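Side-chain contacts in putative cytoplasmic protein (Salmonella typhimurium LT2, PDB 2Q02), which is of unknown function but has a xylose isomerase-like TIM barrel that binds zinc and may act as an isomerase: residues Leu168-His173 with Ala243-Ser248; Asp203-Glu208 with Asp212-Met217; His173-Glu178 with Asp222-Tyr227. All coordinates share one frame; numbering follows the deposited sequence.

Contact 1 (Leu168-His173 with Ala243-Ser248); sequences LLDTFH and AFEPFS. With ZN (zinc ion), chain E.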
loop_
_atom_site.group_PDB
_atom_site.type_symbol
_atom_site.label_atom_id
_atom_site.label_comp_id
_atom_site.label_asym_id
_atom_site.label_seq_id
_atom_site.Cartn_x
_atom_site.Cartn_y
_atom_site.Cartn_z
ATOM N N LEU A 168 -3.645 2.381 6.119
ATOM C CA LEU A 168 -3.558 2.125 4.701
ATOM C C LEU A 168 -4.695 1.148 4.326
ATOM O O LEU A 168 -4.691 -0.034 4.711
ATOM C CB LEU A 168 -2.192 1.526 4.383
ATOM C CG LEU A 168 -1.782 1.572 2.923
ATOM C CD1 LEU A 168 -0.343 1.009 2.784
ATOM C CD2 LEU A 168 -2.802 0.840 2.001
ATOM N N LEU A 169 -5.679 1.668 3.601
ATOM C CA LEU A 169 -6.822 0.878 3.219
ATOM C C LEU A 169 -6.515 0.177 1.882
ATOM O O LEU A 169 -6.344 0.810 0.845
ATOM C CB LEU A 169 -8.062 1.778 3.124
ATOM C CG LEU A 169 -9.449 1.132 3.194
ATOM C CD1 LEU A 169 -10.474 2.244 3.103
ATOM C CD2 LEU A 169 -9.695 0.086 2.102
ATOM N N ASP A 170 -6.454 -1.135 1.920
ATOM C CA ASP A 170 -6.212 -1.925 0.734
ATOM C C ASP A 170 -7.514 -2.668 0.336
ATOM O O ASP A 170 -8.060 -3.446 1.129
ATOM C CB ASP A 170 -5.086 -2.875 1.075
ATOM C CG ASP A 170 -4.600 -3.631 -0.092
ATOM O OD1 ASP A 170 -5.443 -4.244 -0.769
ATOM O OD2 ASP A 170 -3.375 -3.619 -0.313
ATOM N N THR A 171 -8.035 -2.405 -0.866
ATOM C CA THR A 171 -9.362 -2.921 -1.248
ATOM C C THR A 171 -9.446 -4.456 -1.216
ATOM O O THR A 171 -10.505 -5.005 -0.933
ATOM C CB THR A 171 -9.792 -2.473 -2.638
ATOM O OG1 THR A 171 -8.796 -2.876 -3.587
ATOM C CG2 THR A 171 -10.006 -0.956 -2.682
ATOM N N PHE A 172 -8.342 -5.132 -1.505
ATOM C CA PHE A 172 -8.272 -6.581 -1.386
ATOM C C PHE A 172 -8.430 -7.024 0.064
ATOM O O PHE A 172 -9.171 -7.982 0.369
ATOM C CB PHE A 172 -6.938 -7.089 -1.929
ATOM C CG PHE A 172 -6.664 -8.543 -1.644
ATOM C CD1 PHE A 172 -6.000 -8.927 -0.487
ATOM C CD2 PHE A 172 -7.022 -9.528 -2.566
ATOM C CE1 PHE A 172 -5.717 -10.291 -0.247
ATOM C CE2 PHE A 172 -6.735 -10.879 -2.339
ATOM C CZ PHE A 172 -6.078 -11.260 -1.186
ATOM N N HIS A 173 -7.709 -6.345 0.949
ATOM C CA HIS A 173 -7.737 -6.716 2.363
ATOM C C HIS A 173 -9.082 -6.384 3.004
ATOM O O HIS A 173 -9.557 -7.142 3.849
ATOM C CB HIS A 173 -6.527 -6.166 3.126
ATOM C CG HIS A 173 -5.241 -6.793 2.689
ATOM N ND1 HIS A 173 -4.984 -8.142 2.846
ATOM C CD2 HIS A 173 -4.161 -6.275 2.057
ATOM C CE1 HIS A 173 -3.788 -8.420 2.350
ATOM N NE2 HIS A 173 -3.265 -7.305 1.873
ATOM N N ALA A 243 -3.330 4.238 -5.079
ATOM C CA ALA A 243 -2.124 3.588 -5.592
ATOM C C ALA A 243 -2.498 2.211 -6.052
ATOM O O ALA A 243 -3.148 1.487 -5.313
ATOM C CB ALA A 243 -1.056 3.484 -4.501
ATOM N N PHE A 244 -2.063 1.855 -7.263
ATOM C CA PHE A 244 -2.337 0.560 -7.864
ATOM C C PHE A 244 -1.264 -0.437 -7.423
ATOM O O PHE A 244 -0.073 -0.175 -7.610
ATOM C CB PHE A 244 -2.392 0.679 -9.398
ATOM C CG PHE A 244 -3.620 1.398 -9.897
ATOM C CD1 PHE A 244 -4.864 0.781 -9.859
ATOM C CD2 PHE A 244 -3.538 2.701 -10.387
ATOM C CE1 PHE A 244 -6.009 1.449 -10.304
ATOM C CE2 PHE A 244 -4.682 3.374 -10.861
ATOM C CZ PHE A 244 -5.916 2.750 -10.809
ATOM N N GLU A 245 -1.699 -1.551 -6.811
ATOM C CA GLU A 245 -0.790 -2.545 -6.207
ATOM C C GLU A 245 -1.208 -3.998 -6.553
ATOM O O GLU A 245 -1.701 -4.736 -5.712
ATOM C CB GLU A 245 -0.672 -2.341 -4.676
ATOM C CG GLU A 245 0.385 -3.246 -3.994
ATOM C CD GLU A 245 0.247 -3.332 -2.472
ATOM O OE1 GLU A 245 -0.888 -3.418 -1.961
ATOM O OE2 GLU A 245 1.276 -3.344 -1.766
ATOM N N PRO A 246 -1.019 -4.403 -7.805
ATOM C CA PRO A 246 -1.151 -5.812 -8.135
ATOM C C PRO A 246 0.045 -6.665 -7.647
ATOM O O PRO A 246 1.140 -6.132 -7.436
ATOM C CB PRO A 246 -1.222 -5.785 -9.657
ATOM C CG PRO A 246 -0.407 -4.639 -10.028
ATOM C CD PRO A 246 -0.685 -3.600 -8.991
ATOM N N PHE A 247 -0.182 -7.975 -7.473
ATOM C CA PHE A 247 0.849 -8.934 -6.983
ATOM C C PHE A 247 1.082 -10.184 -7.860
ATOM O O PHE A 247 2.096 -10.876 -7.701
ATOM C CB PHE A 247 0.451 -9.453 -5.603
ATOM C CG PHE A 247 0.900 -8.608 -4.484
ATOM C CD1 PHE A 247 2.156 -8.795 -3.926
ATOM C CD2 PHE A 247 0.052 -7.642 -3.949
ATOM C CE1 PHE A 247 2.588 -8.008 -2.867
ATOM C CE2 PHE A 247 0.459 -6.858 -2.881
ATOM C CZ PHE A 247 1.736 -7.043 -2.335
ATOM N N SER A 248 0.135 -10.499 -8.734
ATOM C CA SER A 248 0.183 -11.754 -9.495
ATOM C C SER A 248 1.491 -11.992 -10.250
ATOM O O SER A 248 2.132 -11.057 -10.717
ATOM C CB SER A 248 -0.969 -11.786 -10.504
ATOM O OG SER A 248 -0.806 -12.861 -11.400
HETATM ZN ZN ZN E . -1.537 -3.076 0.046
#
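Asp-170 and Glu-245 meet through a shared zinc ion: Asp-170 OD2 and Glu-245 OE1 both bind it, which brings them to 3.0 Å from each other without a hydrogen bond between them. Asp-170 OD2 binds the zinc at 1.9 Å and Glu-245 OE1 at 2.1 Å. The two bonds open at the metal by about 94°. Each acid gives a single oxygen, for Glu-245 OE2 stays 3.4 Å from the zinc and Asp-170 OD1 lies 4.2 Å from it. The side chains cross at roughly a right angle, their carboxylate planes turned 39° against each other. Glu-245 sends its CG anti to the backbone N (chi1 -174°) and runs on extended, which carries its carboxylate across to the metal from a backbone 8.8 Å away at the nearest CA pair, Asp-170 CA to Glu-245 CA. This is the metal site of a TIM barrel, set at the C-terminal ends of its parallel strands: Asp-170 ends strand 166-170 and Glu-245 follows strand 242-244, while Glu-139, directly after strand 135-138, and His-197, within strand 193-198, bind the same ion. The second shell is cationic. Arg-215 donates through NH2 to both metal-bound oxygens, and Arg-39 forms a salt bridge with Glu-245 OE2. Asp-170 also serves helix 171-176 as its N-cap residue: its other oxygen, OD1, accepts a weak bond from Phe-172 N at 3.1 Å, which links the carboxylate only loosely to the first turn. His-173, one residue further on, places the edge of its ring in plane with Asp-170 CB.

Contact 2 (Asp203-Glu208 with Asp212-Met217); sequences DTRPTE and DEQRIM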
loop_
_atom_site.group_PDB
_atom_site.type_symbol
_atom_site.label_atom_id
_atom_site.label_comp_id
_atom_site.label_asym_id
_atom_site.label_seq_id
_atom_site.Cartn_x
_atom_site.Cartn_y
_atom_site.Cartn_z
ATOM N N ASP A 203 -10.736 -13.884 -10.226
ATOM C CA ASP A 203 -10.786 -15.274 -9.773
ATOM C C ASP A 203 -11.964 -15.516 -8.838
ATOM O O ASP A 203 -12.111 -14.858 -7.797
ATOM C CB ASP A 203 -9.473 -15.635 -9.068
ATOM C CG ASP A 203 -9.132 -17.121 -9.155
ATOM O OD1 ASP A 203 -9.772 -17.959 -8.468
ATOM O OD2 ASP A 203 -8.175 -17.442 -9.896
ATOM N N THR A 204 -12.766 -16.503 -9.209
ATOM C CA THR A 204 -14.043 -16.792 -8.580
ATOM C C THR A 204 -13.978 -17.838 -7.471
ATOM O O THR A 204 -15.030 -18.261 -6.980
ATOM C CB THR A 204 -15.009 -17.352 -9.634
ATOM O OG1 THR A 204 -14.421 -18.520 -10.232
ATOM C CG2 THR A 204 -15.289 -16.300 -10.699
ATOM N N ARG A 205 -12.764 -18.267 -7.096
ATOM C CA ARG A 205 -12.577 -19.159 -5.935
ATOM C C ARG A 205 -13.156 -18.489 -4.679
ATOM O O ARG A 205 -13.289 -17.267 -4.629
ATOM C CB ARG A 205 -11.091 -19.530 -5.707
ATOM C CG ARG A 205 -10.158 -18.332 -5.483
ATOM C CD ARG A 205 -8.896 -18.613 -4.664
ATOM N NE ARG A 205 -7.927 -19.569 -5.227
ATOM C CZ ARG A 205 -7.211 -19.403 -6.343
ATOM N NH1 ARG A 205 -7.376 -18.335 -7.093
ATOM N NH2 ARG A 205 -6.336 -20.327 -6.735
ATOM N N PRO A 206 -13.539 -19.285 -3.677
ATOM C CA PRO A 206 -14.074 -18.699 -2.430
ATOM C C PRO A 206 -13.176 -17.633 -1.758
ATOM O O PRO A 206 -11.953 -17.773 -1.745
ATOM C CB PRO A 206 -14.258 -19.930 -1.532
ATOM C CG PRO A 206 -14.449 -21.062 -2.510
ATOM C CD PRO A 206 -13.566 -20.760 -3.656
ATOM N N THR A 207 -13.792 -16.591 -1.200
ATOM C CA THR A 207 -13.057 -15.447 -0.641
ATOM C C THR A 207 -12.063 -15.838 0.457
ATOM O O THR A 207 -10.949 -15.327 0.483
ATOM C CB THR A 207 -14.003 -14.377 -0.063
ATOM O OG1 THR A 207 -15.037 -14.084 -1.000
ATOM C CG2 THR A 207 -13.242 -13.095 0.234
ATOM N N GLU A 208 -12.500 -16.713 1.368
ATOM C CA GLU A 208 -11.625 -17.444 2.300
ATOM C C GLU A 208 -10.316 -17.923 1.661
ATOM O O GLU A 208 -9.287 -17.845 2.302
ATOM C CB GLU A 208 -12.357 -18.676 2.905
ATOM N N ASP A 212 -2.640 -13.187 -2.482
ATOM C CA ASP A 212 -2.058 -12.109 -3.288
ATOM C C ASP A 212 -1.786 -12.494 -4.749
ATOM O O ASP A 212 -1.860 -11.634 -5.632
ATOM C CB ASP A 212 -0.772 -11.587 -2.648
ATOM C CG ASP A 212 -1.026 -10.839 -1.350
ATOM O OD1 ASP A 212 -2.135 -10.325 -1.148
ATOM O OD2 ASP A 212 -0.114 -10.768 -0.513
ATOM N N GLU A 213 -1.508 -13.768 -5.006
ATOM C CA GLU A 213 -1.271 -14.259 -6.377
ATOM C C GLU A 213 -2.444 -14.001 -7.372
ATOM O O GLU A 213 -2.238 -13.995 -8.580
ATOM C CB GLU A 213 -0.911 -15.762 -6.322
ATOM C CG GLU A 213 -0.927 -16.528 -7.639
ATOM C CD GLU A 213 -0.032 -15.930 -8.715
ATOM O OE1 GLU A 213 0.938 -15.240 -8.342
ATOM O OE2 GLU A 213 -0.298 -16.161 -9.932
ATOM N N GLN A 214 -3.660 -13.806 -6.856
ATOM C CA GLN A 214 -4.837 -13.531 -7.692
ATOM C C GLN A 214 -5.013 -12.042 -7.980
ATOM O O GLN A 214 -5.909 -11.657 -8.724
ATOM C CB GLN A 214 -6.114 -14.047 -7.019
ATOM C CG GLN A 214 -6.302 -15.561 -7.044
ATOM C CD GLN A 214 -5.458 -16.291 -6.005
ATOM O OE1 GLN A 214 -5.596 -16.077 -4.808
ATOM N NE2 GLN A 214 -4.585 -17.151 -6.469
ATOM N N ARG A 215 -4.171 -11.205 -7.394
ATOM C CA ARG A 215 -4.373 -9.774 -7.471
ATOM C C ARG A 215 -3.749 -9.233 -8.742
ATOM O O ARG A 215 -2.517 -9.188 -8.881
ATOM C CB ARG A 215 -3.816 -9.062 -6.235
ATOM C CG ARG A 215 -4.612 -9.332 -4.971
ATOM C CD ARG A 215 -3.897 -8.845 -3.769
ATOM N NE ARG A 215 -3.784 -7.400 -3.774
ATOM C CZ ARG A 215 -3.220 -6.683 -2.803
ATOM N NH1 ARG A 215 -2.707 -7.274 -1.716
ATOM N NH2 ARG A 215 -3.164 -5.361 -2.922
ATOM N N ILE A 216 -4.622 -8.832 -9.662
ATOM C CA ILE A 216 -4.218 -8.230 -10.931
ATOM C C ILE A 216 -4.678 -6.755 -10.973
ATOM O O ILE A 216 -4.604 -6.062 -9.974
ATOM C CB ILE A 216 -4.704 -9.087 -12.127
ATOM C CG1 ILE A 216 -6.243 -9.183 -12.197
ATOM C CG2 ILE A 216 -4.111 -10.463 -12.008
ATOM C CD1 ILE A 216 -6.746 -10.077 -13.333
HETATM N N MSE A 217 -5.111 -6.264 -12.121
HETATM C CA MSE A 217 -5.570 -4.895 -12.233
HETATM C C MSE A 217 -7.099 -4.839 -12.420
HETATM O O MSE A 217 -7.787 -5.875 -12.375
HETATM C CB MSE A 217 -4.770 -4.190 -13.333
HETATM C CG MSE A 217 -3.315 -3.945 -12.908
HETATM SE SE MSE A 217 -3.135 -2.412 -11.615
HETATM C CE MSE A 217 -3.305 -0.994 -12.926
HETATM O O HOH W 1 -7.476 -12.867 -10.470
#
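Asp-203 OD1 is gripped twice by Arg-205, whose guanidinium in turn lies against Gln-214 on the other segment. The ionic half of the grip is a salt bridge from Arg-205 NH1 at 2.8 Å; the other half is a weak bond from the backbone, Arg-205 N to Asp-203 OD1 at 3.3 Å. For the guanidinium to fold back over its own loop, Arg-205 places CG between the backbone N and the carbonyl carbon (chi1 58°) and bends again at chi3. Gln-214 CD lies over one face of the guanidinium, the guanidinium and amide planes 36° apart. Arg-205 NH1 also comes within 3.0 Å of Gln-214 CG, uncomfortably close and therefore doubtful in detail. Arg-205 NH1 and Gln-214 NE2, 3.1 Å apart, are both donors and make no bond. The amide oxygen of Gln-214 is engaged instead by Ala-211 N, which fixes the amide's rotation. Asp-203 CB packs on Gln-214 CG at 3.8 Å. A water joins the backbones here: it donates to Gln-214 O at 2.6 Å and accepts a weak bond from Asp-203 N. Within segment 212-217, Arg-215 NH1 pairs with Asp-212 OD1 in a salt bridge of 3.2 Å, meeting that oxygen from above the carboxylate plane. Both segments belong to the long loop that leads from strand 193-198 to helix 226-235, a beta-alpha loop at the end of the TIM barrel that holds the zinc site, to which Arg-215 reaches from this loop.

Contact 3 (His173-Glu178 with Asp222-Tyr227); sequences HHHLYE and DVMQNY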
loop_
_atom_site.group_PDB
_atom_site.type_symbol
_atom_site.label_atom_id
_atom_site.label_comp_id
_atom_site.label_asym_id
_atom_site.label_seq_id
_atom_site.Cartn_x
_atom_site.Cartn_y
_atom_site.Cartn_z
ATOM N N HIS A 173 -7.709 -6.345 0.949
ATOM C CA HIS A 173 -7.737 -6.716 2.363
ATOM C C HIS A 173 -9.082 -6.384 3.004
ATOM O O HIS A 173 -9.557 -7.142 3.849
ATOM C CB HIS A 173 -6.527 -6.166 3.126
ATOM C CG HIS A 173 -5.241 -6.793 2.689
ATOM N ND1 HIS A 173 -4.984 -8.142 2.846
ATOM C CD2 HIS A 173 -4.161 -6.275 2.057
ATOM C CE1 HIS A 173 -3.788 -8.420 2.350
ATOM N NE2 HIS A 173 -3.265 -7.305 1.873
ATOM N N HIS A 174 -9.706 -5.293 2.570
ATOM C CA HIS A 174 -11.087 -5.007 2.938
ATOM C C HIS A 174 -12.029 -6.134 2.471
ATOM O O HIS A 174 -12.923 -6.588 3.209
ATOM C CB HIS A 174 -11.538 -3.668 2.319
ATOM C CG HIS A 174 -12.983 -3.326 2.559
ATOM N ND1 HIS A 174 -13.403 -2.565 3.631
ATOM C CD2 HIS A 174 -14.101 -3.627 1.852
ATOM C CE1 HIS A 174 -14.717 -2.434 3.586
ATOM N NE2 HIS A 174 -15.166 -3.071 2.518
ATOM N N HIS A 175 -11.844 -6.580 1.230
ATOM C CA HIS A 175 -12.710 -7.601 0.663
ATOM C C HIS A 175 -12.619 -8.907 1.428
ATOM O O HIS A 175 -13.635 -9.565 1.637
ATOM C CB HIS A 175 -12.361 -7.828 -0.807
ATOM C CG HIS A 175 -13.258 -8.796 -1.509
ATOM N ND1 HIS A 175 -12.819 -10.023 -1.958
ATOM C CD2 HIS A 175 -14.559 -8.708 -1.866
ATOM C CE1 HIS A 175 -13.810 -10.645 -2.568
ATOM N NE2 HIS A 175 -14.879 -9.872 -2.518
ATOM N N LEU A 176 -11.408 -9.269 1.849
ATOM C CA LEU A 176 -11.193 -10.532 2.602
ATOM C C LEU A 176 -11.682 -10.476 4.041
ATOM O O LEU A 176 -12.046 -11.510 4.604
ATOM C CB LEU A 176 -9.728 -10.975 2.596
ATOM C CG LEU A 176 -9.357 -11.979 1.521
ATOM C CD1 LEU A 176 -9.343 -11.321 0.151
ATOM C CD2 LEU A 176 -8.000 -12.546 1.866
ATOM N N TYR A 177 -11.660 -9.286 4.641
ATOM C CA TYR A 177 -12.250 -9.097 5.971
ATOM C C TYR A 177 -13.746 -9.112 5.811
ATOM O O TYR A 177 -14.338 -8.099 5.492
ATOM C CB TYR A 177 -11.803 -7.778 6.623
ATOM C CG TYR A 177 -12.366 -7.582 8.020
ATOM C CD1 TYR A 177 -12.439 -8.644 8.922
ATOM C CD2 TYR A 177 -12.821 -6.338 8.443
ATOM C CE1 TYR A 177 -12.944 -8.464 10.203
ATOM C CE2 TYR A 177 -13.343 -6.153 9.721
ATOM C CZ TYR A 177 -13.395 -7.215 10.590
ATOM O OH TYR A 177 -13.898 -7.046 11.843
ATOM N N GLU A 178 -14.355 -10.271 6.017
ATOM C CA GLU A 178 -15.743 -10.473 5.575
ATOM C C GLU A 178 -16.792 -9.927 6.548
ATOM O O GLU A 178 -17.997 -9.930 6.258
ATOM C CB GLU A 178 -15.992 -11.951 5.253
ATOM C CG GLU A 178 -15.110 -12.471 4.106
ATOM C CD GLU A 178 -15.766 -13.581 3.305
ATOM O OE1 GLU A 178 -16.749 -13.279 2.579
ATOM O OE2 GLU A 178 -15.296 -14.743 3.393
ATOM N N ASP A 222 -13.836 -7.694 -12.272
ATOM C CA ASP A 222 -13.386 -7.568 -10.861
ATOM C C ASP A 222 -14.453 -8.100 -9.895
ATOM O O ASP A 222 -15.629 -7.778 -10.011
ATOM C CB ASP A 222 -13.013 -6.094 -10.516
ATOM C CG ASP A 222 -12.641 -5.878 -9.017
ATOM O OD1 ASP A 222 -12.049 -6.764 -8.358
ATOM O OD2 ASP A 222 -12.928 -4.792 -8.478
ATOM N N VAL A 223 -14.026 -8.910 -8.940
ATOM C CA VAL A 223 -14.932 -9.544 -7.980
ATOM C C VAL A 223 -15.083 -8.715 -6.679
ATOM O O VAL A 223 -16.023 -8.914 -5.903
ATOM C CB VAL A 223 -14.449 -11.019 -7.697
ATOM C CG1 VAL A 223 -14.863 -11.532 -6.319
ATOM C CG2 VAL A 223 -14.952 -11.959 -8.803
HETATM N N MSE A 224 -14.186 -7.765 -6.455
HETATM C CA MSE A 224 -14.074 -7.164 -5.130
HETATM C C MSE A 224 -14.792 -5.827 -4.937
HETATM O O MSE A 224 -14.757 -5.277 -3.828
HETATM C CB MSE A 224 -12.600 -7.026 -4.764
HETATM C CG MSE A 224 -11.844 -8.293 -4.999
HETATM SE SE MSE A 224 -10.260 -8.339 -3.982
HETATM C CE MSE A 224 -10.114 -10.169 -3.928
ATOM N N GLN A 225 -15.439 -5.319 -5.987
ATOM C CA GLN A 225 -16.183 -4.063 -5.925
ATOM C C GLN A 225 -15.285 -2.842 -5.689
ATOM O O GLN A 225 -15.607 -1.976 -4.883
ATOM C CB GLN A 225 -17.304 -4.129 -4.867
ATOM C CG GLN A 225 -18.519 -4.936 -5.319
ATOM C CD GLN A 225 -19.745 -4.700 -4.440
ATOM O OE1 GLN A 225 -20.528 -3.782 -4.683
ATOM N NE2 GLN A 225 -19.913 -5.536 -3.418
ATOM N N ASN A 226 -14.163 -2.765 -6.396
ATOM C CA ASN A 226 -13.289 -1.598 -6.260
ATOM C C ASN A 226 -13.998 -0.293 -6.639
ATOM O O ASN A 226 -13.887 0.673 -5.905
ATOM C CB ASN A 226 -12.002 -1.751 -7.084
ATOM C CG ASN A 226 -11.004 -2.686 -6.434
ATOM O OD1 ASN A 226 -9.985 -2.257 -5.889
ATOM N ND2 ASN A 226 -11.299 -3.974 -6.484
ATOM N N TYR A 227 -14.726 -0.280 -7.766
ATOM C CA TYR A 227 -15.433 0.923 -8.223
ATOM C C TYR A 227 -16.302 1.431 -7.104
ATOM O O TYR A 227 -16.293 2.624 -6.811
ATOM C CB TYR A 227 -16.308 0.661 -9.471
ATOM C CG TYR A 227 -16.922 1.929 -10.100
ATOM C CD1 TYR A 227 -16.212 2.683 -11.033
ATOM C CD2 TYR A 227 -18.211 2.369 -9.755
ATOM C CE1 TYR A 227 -16.764 3.844 -11.615
ATOM C CE2 TYR A 227 -18.771 3.530 -10.326
ATOM C CZ TYR A 227 -18.039 4.271 -11.257
ATOM O OH TYR A 227 -18.565 5.435 -11.834
#
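A CH-pi contact of Met-224, modelled as selenomethionine, with the ring of His-175 joins two elements above the barrel's metal-binding end: helix 171-176 and the turn that leads into helix 226-235. Met-224 CG sits over one face of the imidazole, 3.8 Å from the centroid and 17° off the ring normal. The selenium follows obliquely, 4.3 Å from the centroid and 43° off the normal, and the methyl CE ends 3.3 Å from His-175 ND1, a tight approach. The two side chains cross at about a right angle. His-175 turns its CG anti to the backbone N (chi1 -176°), which swings the ring off the helix and over the Met-224 side chain. ND1 is buried here without a polar partner in the model. Val-223 CG1 approaches His-175 CE1 at 4.0 Å, and Leu-176 CD1 adds an apolar contact to Met-224 CE. Asp-222 shapes the turn that presents Met-224. Its OD1 accepts from Met-224 N at 3.0 Å, closing an Asx turn, and also from Val-201 N, while OD2 takes two donors from Asn-226: the backbone N, nearly along the C-O axis, and ND2 at 2.7 Å, on the syn side. Four donors thus hold the carboxylate against rotation, and Gln-225 stands at the N-cap of helix 226-235. Around this contact, Met-224 also touches Val-201 and Leu-210 of the long loop after strand 193-198, and its carbonyl oxygen accepts from Gln-229 of helix 226-235. Asn-226 OD1 is hydrogen-bonded to Thr-171 OG1, so the start of helix 226-235 is joined to the start of helix 171-176, directly after strand 166-170.

From the N terminus, the chain first reaches strand 166-170 and the helix after it, where contact 1 and then contact 3 begin, sharing His-173. It then passes helix 180-187 and strand 193-198 into the long loop, where contact 2 closes a short local loop between 203-208 and 212-217. Contact 3 closes next, at 222-227, and contact 1 last, at 243-248 after strand 242-244, so the three nest without crossing: contact 2 inside contact 3, contact 3 inside contact 1. Thr-207 packs on His-175, linking contacts 2 and 3, and Arg-215 O meets the backbone N atoms of Phe-247 and Ser-248, probably by hydrogen bonds, linking contacts 2 and 1.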